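Flavocytochrome C3 fumarate reductase (Shewanella frigidimarina, PDB 1QO8) catalyses the essentially one-way reduction of fumarate to succinate in vitro, using one FAD and four covalently bound hemes c per subunit. Local coordinates at residues H31-A34 with Q35-S38; G6-H9 with A10-S14. All blocks are in the same frame, centred on the assembly; numbering follows the deposited sequence.

Interaction 1: residues H31-A34 with Q35-S38. With HEM (protoporphyrin IX containing Fe), chain E.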
ATOM      1  N   HIS A  31      39.803   5.052  12.295  1.00 47.61           N
ATOM      2  CA  HIS A  31      41.075   5.579  12.824  1.00 46.27           C
ATOM      3  C   HIS A  31      40.804   6.399  14.032  1.00 42.66           C
ATOM      4  O   HIS A  31      41.489   6.226  15.035  1.00 44.60           O
ATOM      5  CB  HIS A  31      41.790   6.492  11.749  1.00 48.13           C
ATOM      6  CG  HIS A  31      43.155   6.886  12.253  1.00 52.31           C
ATOM      7  ND1 HIS A  31      44.199   5.988  12.186  1.00 53.63           N
ATOM      8  CD2 HIS A  31      43.631   8.002  12.857  1.00 52.83           C
ATOM      9  CE1 HIS A  31      45.270   6.570  12.719  1.00 56.52           C
ATOM     10  NE2 HIS A  31      44.966   7.801  13.130  1.00 54.79           N
ATOM     11  N   GLU A  32      39.887   7.377  14.051  1.00 41.95           N
ATOM     12  CA  GLU A  32      39.697   8.242  15.193  1.00 39.70           C
ATOM     13  C   GLU A  32      39.311   7.444  16.464  1.00 40.62           C
ATOM     14  O   GLU A  32      39.814   7.714  17.601  1.00 42.05           O
ATOM     15  CB  GLU A  32      38.652   9.296  14.837  1.00 43.17           C
ATOM     16  CG  GLU A  32      39.034  10.249  13.720  1.00 46.90           C
ATOM     17  CD  GLU A  32      39.039   9.731  12.320  1.00 47.52           C
ATOM     18  OE1 GLU A  32      38.595   8.596  12.017  1.00 49.86           O
ATOM     19  OE2 GLU A  32      39.589  10.485  11.482  1.00 48.91           O
ATOM     20  N   ASN A  33      38.443   6.474  16.288  1.00 39.53           N
ATOM     21  CA  ASN A  33      37.943   5.699  17.431  1.00 42.22           C
ATOM     22  C   ASN A  33      39.004   4.690  17.922  1.00 42.08           C
ATOM     23  O   ASN A  33      39.134   4.376  19.091  1.00 41.08           O
ATOM     24  CB  ASN A  33      36.691   4.886  17.026  1.00 40.10           C
ATOM     25  CG  ASN A  33      35.433   5.698  17.064  1.00 40.14           C
ATOM     26  OD1 ASN A  33      34.865   5.903  18.144  1.00 38.10           O
ATOM     27  ND2 ASN A  33      34.922   6.250  15.934  1.00 38.74           N
ATOM     28  N   ALA A  34      39.866   4.180  17.052  1.00 43.77           N
ATOM     29  CA  ALA A  34      41.037   3.430  17.513  1.00 43.62           C
ATOM     30  C   ALA A  34      41.917   4.292  18.411  1.00 44.92           C
ATOM     31  O   ALA A  34      42.380   3.766  19.462  1.00 45.81           O
ATOM     32  CB  ALA A  34      41.771   2.747  16.380  1.00 45.59           C
ATOM     33  N   GLN A  35      42.033   5.582  18.165  1.00 43.18           N
ATOM     34  CA  GLN A  35      42.779   6.532  18.959  1.00 42.66           C
ATOM     35  C   GLN A  35      42.199   6.906  20.281  1.00 40.09           C
ATOM     36  O   GLN A  35      42.926   6.837  21.296  1.00 41.54           O
ATOM     37  CB  GLN A  35      42.983   7.849  18.131  1.00 40.43           C
ATOM     38  CG  GLN A  35      43.808   7.572  16.861  1.00 45.12           C
ATOM     39  CD  GLN A  35      45.168   6.989  17.250  1.00 48.87           C
ATOM     40  OE1 GLN A  35      45.398   5.876  16.870  1.00 54.83           O
ATOM     41  NE2 GLN A  35      46.032   7.560  18.073  1.00 47.06           N
ATOM     42  N   CYS A  36      40.881   7.215  20.355  1.00 40.61           N
ATOM     43  CA  CYS A  36      40.183   7.192  21.644  1.00 37.54           C
ATOM     44  C   CYS A  36      40.590   6.010  22.481  1.00 37.20           C
ATOM     45  O   CYS A  36      40.934   6.318  23.616  1.00 45.05           O
ATOM     46  CB  CYS A  36      38.631   7.111  21.651  1.00 40.94           C
ATOM     47  SG  CYS A  36      37.909   7.990  20.244  1.00 38.51           S
ATOM     48  N   LYS A  37      40.511   4.789  22.036  1.00 38.66           N
ATOM     49  CA  LYS A  37      40.701   3.622  22.875  1.00 42.44           C
ATOM     50  C   LYS A  37      42.175   3.446  23.250  1.00 46.91           C
ATOM     51  O   LYS A  37      42.397   3.129  24.415  1.00 48.93           O
ATOM     52  CB  LYS A  37      40.134   2.353  22.199  1.00 41.82           C
ATOM     53  CG  LYS A  37      38.589   2.270  22.137  1.00 40.35           C
ATOM     54  CD  LYS A  37      38.101   1.063  21.300  1.00 45.68           C
ATOM     55  CE  LYS A  37      36.555   1.023  21.240  1.00 52.62           C
ATOM     56  NZ  LYS A  37      36.037  -0.353  20.848  1.00 52.11           N
ATOM     57  N   SER A  38      43.106   3.732  22.344  1.00 49.65           N
ATOM     58  CA  SER A  38      44.521   3.797  22.624  1.00 52.73           C
ATOM     59  C   SER A  38      44.796   4.664  23.853  1.00 52.42           C
ATOM     60  O   SER A  38      45.143   4.042  24.875  1.00 56.63           O
ATOM     61  CB  SER A  38      45.439   4.453  21.577  1.00 53.99           C
ATOM     62  OG  SER A  38      45.462   3.576  20.475  1.00 59.58           O
TER
HETATM   63  CHA HEM E 603      40.115  14.313  27.879  1.00 44.96           C
HETATM   64  CHB HEM E 603      37.355  11.538  25.067  1.00 42.49           C
HETATM   65  CHC HEM E 603      40.978  10.780  21.990  1.00 44.93           C
HETATM   66  CHD HEM E 603      43.776  12.097  25.701  1.00 42.65           C
HETATM   67  C1A HEM E 603      39.012  13.699  27.306  1.00 45.80           C
HETATM   68  C2A HEM E 603      37.653  13.914  27.701  1.00 45.29           C
HETATM   69  C3A HEM E 603      36.850  13.164  26.931  1.00 45.01           C
HETATM   70  C4A HEM E 603      37.698  12.490  25.988  1.00 41.70           C
HETATM   71  CMA HEM E 603      35.300  13.040  27.031  1.00 40.22           C
HETATM   72  CAA HEM E 603      37.232  14.857  28.852  1.00 48.28           C
HETATM   73  CBA HEM E 603      36.931  14.032  30.067  1.00 53.32           C
HETATM   74  CGA HEM E 603      36.357  14.811  31.226  1.00 58.86           C
HETATM   75  O1A HEM E 603      36.634  14.272  32.327  1.00 61.72           O
HETATM   76  O2A HEM E 603      35.702  15.832  30.881  1.00 62.48           O
HETATM   77  C1B HEM E 603      38.033  11.180  23.948  1.00 41.59           C
HETATM   78  C2B HEM E 603      37.470  10.762  22.708  1.00 44.64           C
HETATM   79  C3B HEM E 603      38.473  10.594  21.869  1.00 44.94           C
HETATM   80  C4B HEM E 603      39.726  10.878  22.556  1.00 44.59           C
HETATM   81  CMB HEM E 603      35.952  10.490  22.419  1.00 37.00           C
HETATM   82  CAB HEM E 603      38.422  10.283  20.371  1.00 46.62           C
HETATM   83  CBB HEM E 603      37.559  10.863  19.528  1.00 49.59           C
HETATM   84  C1C HEM E 603      42.083  11.005  22.802  1.00 46.18           C
HETATM   85  C2C HEM E 603      43.463  10.706  22.439  1.00 43.78           C
HETATM   86  C3C HEM E 603      44.238  11.115  23.448  1.00 46.30           C
HETATM   87  C4C HEM E 603      43.403  11.603  24.499  1.00 44.37           C
HETATM   88  CMC HEM E 603      43.857  10.098  21.092  1.00 40.17           C
HETATM   89  CAC HEM E 603      45.790  11.133  23.574  1.00 48.78           C
HETATM   90  CBC HEM E 603      46.523  11.481  22.410  1.00 46.97           C
HETATM   91  C1D HEM E 603      43.074  12.873  26.581  1.00 43.50           C
HETATM   92  C2D HEM E 603      43.590  13.561  27.757  1.00 45.85           C
HETATM   93  C3D HEM E 603      42.617  14.174  28.327  1.00 46.42           C
HETATM   94  C4D HEM E 603      41.389  13.881  27.572  1.00 46.65           C
HETATM   95  CMD HEM E 603      45.136  13.559  28.053  1.00 45.82           C
HETATM   96  CAD HEM E 603      42.625  15.047  29.609  1.00 50.27           C
HETATM   97  CBD HEM E 603      42.481  14.014  30.803  1.00 57.85           C
HETATM   98  CGD HEM E 603      43.145  14.494  32.049  1.00 63.96           C
HETATM   99  O1D HEM E 603      44.325  14.978  31.974  1.00 66.02           O
HETATM  100  O2D HEM E 603      42.401  14.425  33.094  1.00 66.91           O
HETATM  101  NA  HEM E 603      39.010  12.814  26.230  1.00 43.80           N
HETATM  102  NB  HEM E 603      39.396  11.311  23.784  1.00 44.26           N
HETATM  103  NC  HEM E 603      42.074  11.492  24.087  1.00 45.25           N
HETATM  104  ND  HEM E 603      41.724  13.063  26.519  1.00 45.81           N
HETATM  105 FE   HEM E 603      40.567  12.195  25.132  1.00 41.99          FE
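His31 and Gln35 lie one turn apart on the same helix, with imidazole and amide planes only 12° from parallel. Their contact is made by the Gln35 methylene CG, 3.9 Å from His31 NE2: chi1 (-62°) sets CG beside the backbone N and toward the ring, and the bend at chi2 (-59°) helps turn the amide to match. The backbone bonds repeat the alpha-helical i to i+4 step, Gln35 N to His31 O, Cys36 N to Glu32 O, Lys37 N to Asn33 O and Ser38 N to Ala34 O. In the last of these the oxygen is gripped twice: Ser38 OG also donates to Ala34 O, at 3.2 Å, from above the carbonyl plane. On the heme side, Cys36 SG lies 2.4 Å from vinyl carbon CAB, too close for a non-bonded pair and consistent with the covalent thioether of a c-type heme. Other polar ends find partners elsewhere in the chain: Glu32 OE2 is hydrogen-bonded to ND1 of His19, an axial ligand of another heme, Asn33 ND2 to Glu29 O and Thr66 OG1, and Lys37 forms a salt bridge with Asp62. Helix 30-40 is thus tied to the loops carrying Val25, Asn64 and Cys65.

Interaction 2: residues G6-H9 with A10-S14. With HEM (protoporphyrin IX containing Fe), chain E.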
ATOM      1  N   GLY A   6      37.851  18.144  19.758  1.00 39.56           N
ATOM      2  CA  GLY A   6      38.891  18.238  18.784  1.00 41.90           C
ATOM      3  C   GLY A   6      39.923  19.339  19.091  1.00 39.72           C
ATOM      4  O   GLY A   6      41.089  18.991  19.289  1.00 41.90           O
ATOM      5  N   SER A   7      39.528  20.538  19.450  1.00 40.45           N
ATOM      6  CA  SER A   7      40.469  21.600  19.703  1.00 43.68           C
ATOM      7  C   SER A   7      41.073  21.507  21.089  1.00 46.17           C
ATOM      8  O   SER A   7      42.271  21.746  21.330  1.00 44.24           O
ATOM      9  CB  SER A   7      39.832  22.944  19.361  1.00 45.02           C
ATOM     10  OG  SER A   7      39.099  23.493  20.431  1.00 49.48           O
ATOM     11  N   PHE A   8      40.268  21.115  22.090  1.00 44.97           N
ATOM     12  CA  PHE A   8      40.805  20.704  23.382  1.00 47.73           C
ATOM     13  C   PHE A   8      41.919  19.662  23.229  1.00 44.85           C
ATOM     14  O   PHE A   8      42.969  19.907  23.856  1.00 46.00           O
ATOM     15  CB  PHE A   8      39.694  20.185  24.306  1.00 46.59           C
ATOM     16  CG  PHE A   8      40.066  19.690  25.653  1.00 46.61           C
ATOM     17  CD1 PHE A   8      40.384  18.347  25.810  1.00 45.70           C
ATOM     18  CD2 PHE A   8      40.076  20.551  26.741  1.00 48.22           C
ATOM     19  CE1 PHE A   8      40.727  17.908  27.087  1.00 46.63           C
ATOM     20  CE2 PHE A   8      40.387  20.083  28.020  1.00 50.09           C
ATOM     21  CZ  PHE A   8      40.708  18.747  28.174  1.00 48.34           C
ATOM     22  N   HIS A   9      41.742  18.623  22.441  1.00 41.73           N
ATOM     23  CA  HIS A   9      42.756  17.626  22.284  1.00 45.37           C
ATOM     24  C   HIS A   9      43.973  18.136  21.439  1.00 46.80           C
ATOM     25  O   HIS A   9      45.128  17.716  21.714  1.00 46.94           O
ATOM     26  CB  HIS A   9      42.287  16.311  21.632  1.00 44.14           C
ATOM     27  CG  HIS A   9      41.444  15.509  22.584  1.00 48.90           C
ATOM     28  ND1 HIS A   9      40.148  15.949  22.903  1.00 46.65           N
ATOM     29  CD2 HIS A   9      41.697  14.388  23.317  1.00 45.67           C
ATOM     30  CE1 HIS A   9      39.646  15.090  23.774  1.00 49.25           C
ATOM     31  NE2 HIS A   9      40.563  14.190  24.082  1.00 47.71           N
ATOM     32  N   ALA A  10      43.716  18.785  20.310  1.00 43.22           N
ATOM     33  CA  ALA A  10      44.775  19.350  19.478  1.00 44.96           C
ATOM     34  C   ALA A  10      45.636  20.312  20.293  1.00 43.08           C
ATOM     35  O   ALA A  10      46.780  20.176  20.058  1.00 44.64           O
ATOM     36  CB  ALA A  10      44.381  20.188  18.255  1.00 40.26           C
ATOM     37  N   ASP A  11      45.115  21.152  21.149  1.00 47.33           N
ATOM     38  CA  ASP A  11      45.858  21.977  22.032  1.00 52.60           C
ATOM     39  C   ASP A  11      46.818  21.169  22.920  1.00 54.63           C
ATOM     40  O   ASP A  11      47.892  21.687  23.219  1.00 52.94           O
ATOM     41  CB  ASP A  11      44.975  22.818  22.941  1.00 54.05           C
ATOM     42  CG  ASP A  11      44.185  23.891  22.198  1.00 56.35           C
ATOM     43  OD1 ASP A  11      44.461  24.196  21.014  1.00 57.20           O
ATOM     44  OD2 ASP A  11      43.255  24.440  22.828  1.00 56.24           O
ATOM     45  N   MET A  12      46.446  19.958  23.304  1.00 53.22           N
ATOM     46  CA  MET A  12      47.333  19.161  24.136  1.00 53.61           C
ATOM     47  C   MET A  12      48.283  18.455  23.193  1.00 53.71           C
ATOM     48  O   MET A  12      49.406  18.244  23.618  1.00 56.10           O
ATOM     49  CB  MET A  12      46.614  18.187  25.039  1.00 52.17           C
ATOM     50  CG  MET A  12      45.658  18.722  26.088  1.00 52.18           C
ATOM     51  SD  MET A  12      44.934  17.289  26.940  1.00 50.88           S
ATOM     52  CE  MET A  12      43.783  16.706  25.658  1.00 50.02           C
ATOM     53  N   GLY A  13      47.895  18.088  21.990  1.00 52.89           N
ATOM     54  CA  GLY A  13      48.672  17.139  21.181  1.00 52.79           C
ATOM     55  C   GLY A  13      48.804  17.802  19.805  1.00 57.41           C
ATOM     56  O   GLY A  13      49.528  18.823  19.625  1.00 56.35           O
ATOM     57  N   SER A  14      47.959  17.286  18.891  1.00 55.71           N
ATOM     58  CA  SER A  14      47.713  17.975  17.626  1.00 54.04           C
ATOM     59  C   SER A  14      46.458  17.389  16.975  1.00 51.88           C
ATOM     60  O   SER A  14      45.967  16.375  17.496  1.00 50.20           O
ATOM     61  CB  SER A  14      48.898  17.706  16.684  1.00 52.69           C
ATOM     62  OG  SER A  14      49.022  16.298  16.463  1.00 52.91           O
TER
HETATM   63  CHA HEM E 603      40.115  14.313  27.879  1.00 44.96           C
HETATM   64  CHB HEM E 603      37.355  11.538  25.067  1.00 42.49           C
HETATM   65  CHC HEM E 603      40.978  10.780  21.990  1.00 44.93           C
HETATM   66  CHD HEM E 603      43.776  12.097  25.701  1.00 42.65           C
HETATM   67  C1A HEM E 603      39.012  13.699  27.306  1.00 45.80           C
HETATM   68  C2A HEM E 603      37.653  13.914  27.701  1.00 45.29           C
HETATM   69  C3A HEM E 603      36.850  13.164  26.931  1.00 45.01           C
HETATM   70  C4A HEM E 603      37.698  12.490  25.988  1.00 41.70           C
HETATM   71  CMA HEM E 603      35.300  13.040  27.031  1.00 40.22           C
HETATM   72  CAA HEM E 603      37.232  14.857  28.852  1.00 48.28           C
HETATM   73  CBA HEM E 603      36.931  14.032  30.067  1.00 53.32           C
HETATM   74  CGA HEM E 603      36.357  14.811  31.226  1.00 58.86           C
HETATM   75  O1A HEM E 603      36.634  14.272  32.327  1.00 61.72           O
HETATM   76  O2A HEM E 603      35.702  15.832  30.881  1.00 62.48           O
HETATM   77  C1B HEM E 603      38.033  11.180  23.948  1.00 41.59           C
HETATM   78  C2B HEM E 603      37.470  10.762  22.708  1.00 44.64           C
HETATM   79  C3B HEM E 603      38.473  10.594  21.869  1.00 44.94           C
HETATM   80  C4B HEM E 603      39.726  10.878  22.556  1.00 44.59           C
HETATM   81  CMB HEM E 603      35.952  10.490  22.419  1.00 37.00           C
HETATM   82  CAB HEM E 603      38.422  10.283  20.371  1.00 46.62           C
HETATM   83  CBB HEM E 603      37.559  10.863  19.528  1.00 49.59           C
HETATM   84  C1C HEM E 603      42.083  11.005  22.802  1.00 46.18           C
HETATM   85  C2C HEM E 603      43.463  10.706  22.439  1.00 43.78           C
HETATM   86  C3C HEM E 603      44.238  11.115  23.448  1.00 46.30           C
HETATM   87  C4C HEM E 603      43.403  11.603  24.499  1.00 44.37           C
HETATM   88  CMC HEM E 603      43.857  10.098  21.092  1.00 40.17           C
HETATM   89  CAC HEM E 603      45.790  11.133  23.574  1.00 48.78           C
HETATM   90  CBC HEM E 603      46.523  11.481  22.410  1.00 46.97           C
HETATM   91  C1D HEM E 603      43.074  12.873  26.581  1.00 43.50           C
HETATM   92  C2D HEM E 603      43.590  13.561  27.757  1.00 45.85           C
HETATM   93  C3D HEM E 603      42.617  14.174  28.327  1.00 46.42           C
HETATM   94  C4D HEM E 603      41.389  13.881  27.572  1.00 46.65           C
HETATM   95  CMD HEM E 603      45.136  13.559  28.053  1.00 45.82           C
HETATM   96  CAD HEM E 603      42.625  15.047  29.609  1.00 50.27           C
HETATM   97  CBD HEM E 603      42.481  14.014  30.803  1.00 57.85           C
HETATM   98  CGD HEM E 603      43.145  14.494  32.049  1.00 63.96           C
HETATM   99  O1D HEM E 603      44.325  14.978  31.974  1.00 66.02           O
HETATM  100  O2D HEM E 603      42.401  14.425  33.094  1.00 66.91           O
HETATM  101  NA  HEM E 603      39.010  12.814  26.230  1.00 43.80           N
HETATM  102  NB  HEM E 603      39.396  11.311  23.784  1.00 44.26           N
HETATM  103  NC  HEM E 603      42.074  11.492  24.087  1.00 45.25           N
HETATM  104  ND  HEM E 603      41.724  13.063  26.519  1.00 45.81           N
HETATM  105 FE   HEM E 603      40.567  12.195  25.132  1.00 41.99          FE
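Ala10 opens the second half of this short helix by sending its N-H to Gly6 O, a nearly straight bond of 2.8 Å. Asp11 follows with its own amide on Ser7 O at 2.9 Å, continuing the helical pattern. Met12 does most of the side-chain work. Its chain is extended to SD and then bends at chi3 (-74°), which swings the CE methyl back between two rings. That methyl lies over one face of the His9 imidazole, 4.2 Å from the ring centroid, in a CH-pi contact, and it also meets Phe8 CE1 at 3.6 Å. SD stands obliquely to the Phe8 ring in a Met-aromatic contact, while CE reaches heme C2D at 3.8 Å, so the end of the methionine touches both rings and the porphyrin. Phe8 CE1 in turn approaches the heme meso carbon CHA, and its ring packs edge-to-face with Phe92. The amides of Met12 and Gly13 both make weak bonds to His9 O. Beyond Gly13, Ser14 O accepts from Ser17 OG. His9 NE2 binds the heme iron at 2.2 Å, and ND1 is hydrogen-bonded to Met5 O, which helps fix the imidazole's rotation. With His40 as the second axial ligand, this is the bis-histidine coordination of a cytochrome c3-type multiheme domain.

In the fold
From the N terminus the chain first makes interaction 2, within helix 5-12 and the residues that follow it, and then interaction 1, within helix 30-40. Each is a local contact on continuous chain that closes no large loop; they run in series, neither nested nor crossed. Their centres lie about 14 Å apart and their nearest atoms about 7 Å, so the two stretches do not touch. What joins them is one heme: 6-14 supplies an axial ligand, whereas 31-38 holds the cysteine close to its vinyl group. Each also touches a further heme, so both helices belong to the heme-packed N-terminal cytochrome c3 part, on the same side of the chain's centre.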